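PDB 4YS6: putative solute-binding component of ABC transporter from Clostridium phytofermentans, which probably binds sugars for uptake by an ABC transporter and is seen here holding beta-D-glucose in the cleft between its two lobes. Local coordinates for residues G172-N177 with K210-G215. Numbering follows the deposited sequence.
Sequences GDPGDN and KVATAG. With BGC (beta-D-glucopyranose), chain D.
D173 bridges the two segments with one carboxylate. Its OD1 takes the backbone N-H of G215 at 2.8 Å, almost straight (176° at the hydrogen), on the anti side but tilted 23° out of the carboxylate plane. OD2 receives G175 N at 2.7 Å from above that plane, closing an Asx turn. With CG anti to the backbone N (chi1 -177°), the acid reaches from its own turn across to the 212-215 loop. One residue back on the first segment, G172 O accepts T213 N at 3.0 Å; T213 OG1 is hydrogen-bonded to T171 O, just before that segment. Packing is slight: A212 CB sits against G172 O and meets the P174 ring at CG, 3.8 Å away. The type I turn from D173 to D176, closed by D176 N to D173 O, leads into helix 177-195. There D176 acts as N-cap, OD1 accepting from N178 N, while its OD2 receives O1 of the glucose at 2.6 Å and also W216 NE1. The contact thus ties the loop after strand 165-170, which carries a ligand-binding aspartate at a helix N-terminus, to the chain leaving helix 208-211, beside the sugar cleft of a periplasmic-binding-protein fold.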
loop_
_atom_site.group_PDB
_atom_site.type_symbol
_atom_site.label_atom_id
_atom_site.label_comp_id
_atom_site.label_asym_id
_atom_site.label_seq_id
_atom_site.Cartn_x
_atom_site.Cartn_y
_atom_site.Cartn_z
ATOM N N GLY A 172 -6.819 -4.631 -0.571
ATOM C CA GLY A 172 -5.624 -5.315 -0.992
ATOM C C GLY A 172 -5.595 -6.777 -0.619
ATOM O O GLY A 172 -6.621 -7.396 -0.318
ATOM N N ASP A 173 -4.391 -7.339 -0.643
ATOM C CA ASP A 173 -4.226 -8.768 -0.427
ATOM C C ASP A 173 -4.433 -9.087 1.042
ATOM O O ASP A 173 -3.946 -8.355 1.910
ATOM C CB ASP A 173 -2.849 -9.215 -0.874
ATOM C CG ASP A 173 -2.657 -10.711 -0.746
ATOM O OD1 ASP A 173 -3.054 -11.448 -1.683
ATOM O OD2 ASP A 173 -2.155 -11.156 0.312
ATOM N N PRO A 174 -5.133 -10.190 1.337
ATOM C CA PRO A 174 -5.389 -10.488 2.748
ATOM C C PRO A 174 -4.136 -10.883 3.550
ATOM O O PRO A 174 -4.184 -10.932 4.766
ATOM C CB PRO A 174 -6.377 -11.663 2.696
ATOM C CG PRO A 174 -6.766 -11.849 1.284
ATOM C CD PRO A 174 -5.809 -11.121 0.409
ATOM N N GLY A 175 -3.034 -11.175 2.869
ATOM C CA GLY A 175 -1.784 -11.510 3.540
ATOM C C GLY A 175 -0.927 -10.283 3.842
ATOM O O GLY A 175 0.170 -10.405 4.390
ATOM N N ASP A 176 -1.430 -9.119 3.460
ATOM C CA ASP A 176 -0.764 -7.825 3.698
ATOM C C ASP A 176 -1.447 -7.100 4.848
ATOM O O ASP A 176 -2.581 -6.651 4.717
ATOM C CB ASP A 176 -0.825 -6.993 2.425
ATOM C CG ASP A 176 -0.135 -5.650 2.536
ATOM O OD1 ASP A 176 0.325 -5.281 3.629
ATOM O OD2 ASP A 176 -0.073 -4.932 1.499
ATOM N N ASN A 177 -0.767 -7.011 5.984
ATOM C CA ASN A 177 -1.357 -6.372 7.159
ATOM C C ASN A 177 -1.781 -4.941 6.849
ATOM O O ASN A 177 -2.750 -4.437 7.430
ATOM C CB ASN A 177 -0.379 -6.410 8.340
ATOM C CG ASN A 177 -1.026 -6.044 9.656
ATOM O OD1 ASN A 177 -1.966 -6.704 10.125
ATOM N ND2 ASN A 177 -0.490 -5.013 10.301
ATOM N N LYS A 210 -14.445 -10.343 1.636
ATOM C CA LYS A 210 -15.173 -10.325 0.368
ATOM C C LYS A 210 -14.633 -9.269 -0.616
ATOM O O LYS A 210 -14.840 -9.380 -1.821
ATOM C CB LYS A 210 -16.653 -10.056 0.608
ATOM C CG LYS A 210 -17.408 -11.147 1.375
ATOM C CD LYS A 210 -18.918 -10.868 1.322
ATOM C CE LYS A 210 -19.769 -11.913 2.056
ATOM N NZ LYS A 210 -19.576 -11.909 3.538
ATOM N N VAL A 211 -13.974 -8.234 -0.109
ATOM C CA VAL A 211 -13.517 -7.140 -0.973
ATOM C C VAL A 211 -12.012 -7.118 -1.212
ATOM O O VAL A 211 -11.510 -6.288 -1.988
ATOM C CB VAL A 211 -13.948 -5.777 -0.401
ATOM C CG1 VAL A 211 -15.460 -5.724 -0.335
ATOM C CG2 VAL A 211 -13.363 -5.526 0.976
ATOM N N ALA A 212 -11.295 -8.029 -0.553
ATOM C CA ALA A 212 -9.852 -8.135 -0.697
ATOM C C ALA A 212 -9.484 -8.588 -2.100
ATOM O O ALA A 212 -10.193 -9.367 -2.704
ATOM C CB ALA A 212 -9.287 -9.113 0.321
ATOM N N THR A 213 -8.376 -8.075 -2.614
ATOM C CA THR A 213 -7.938 -8.387 -3.975
ATOM C C THR A 213 -6.622 -9.143 -3.899
ATOM O O THR A 213 -5.592 -8.582 -3.543
ATOM C CB THR A 213 -7.748 -7.110 -4.842
ATOM O OG1 THR A 213 -8.922 -6.282 -4.789
ATOM C CG2 THR A 213 -7.470 -7.481 -6.328
ATOM N N ALA A 214 -6.653 -10.418 -4.265
ATOM C CA ALA A 214 -5.449 -11.243 -4.236
ATOM C C ALA A 214 -4.256 -10.631 -4.986
ATOM O O ALA A 214 -4.374 -10.194 -6.140
ATOM C CB ALA A 214 -5.774 -12.617 -4.811
ATOM N N GLY A 215 -3.106 -10.577 -4.307
ATOM C CA GLY A 215 -1.894 -10.029 -4.873
ATOM C C GLY A 215 -1.922 -8.563 -5.228
ATOM O O GLY A 215 -1.034 -8.096 -5.942
HETATM C C2 BGC D . 1.538 -0.706 0.201
HETATM C C3 BGC D . 0.842 0.064 -0.874
HETATM C C4 BGC D . 0.844 -0.638 -2.167
HETATM C C5 BGC D . 0.342 -2.045 -2.058
HETATM C C6 BGC D . 0.529 -2.866 -3.316
HETATM C C1 BGC D . 0.859 -2.081 0.365
HETATM O O1 BGC D . 1.426 -2.812 1.264
HETATM O O2 BGC D . 1.462 0.000 1.433
HETATM O O3 BGC D . 1.536 1.365 -0.973
HETATM O O4 BGC D . -0.027 0.013 -3.125
HETATM O O5 BGC D . 1.088 -2.699 -0.988
HETATM O O6 BGC D . 1.833 -2.720 -3.856
#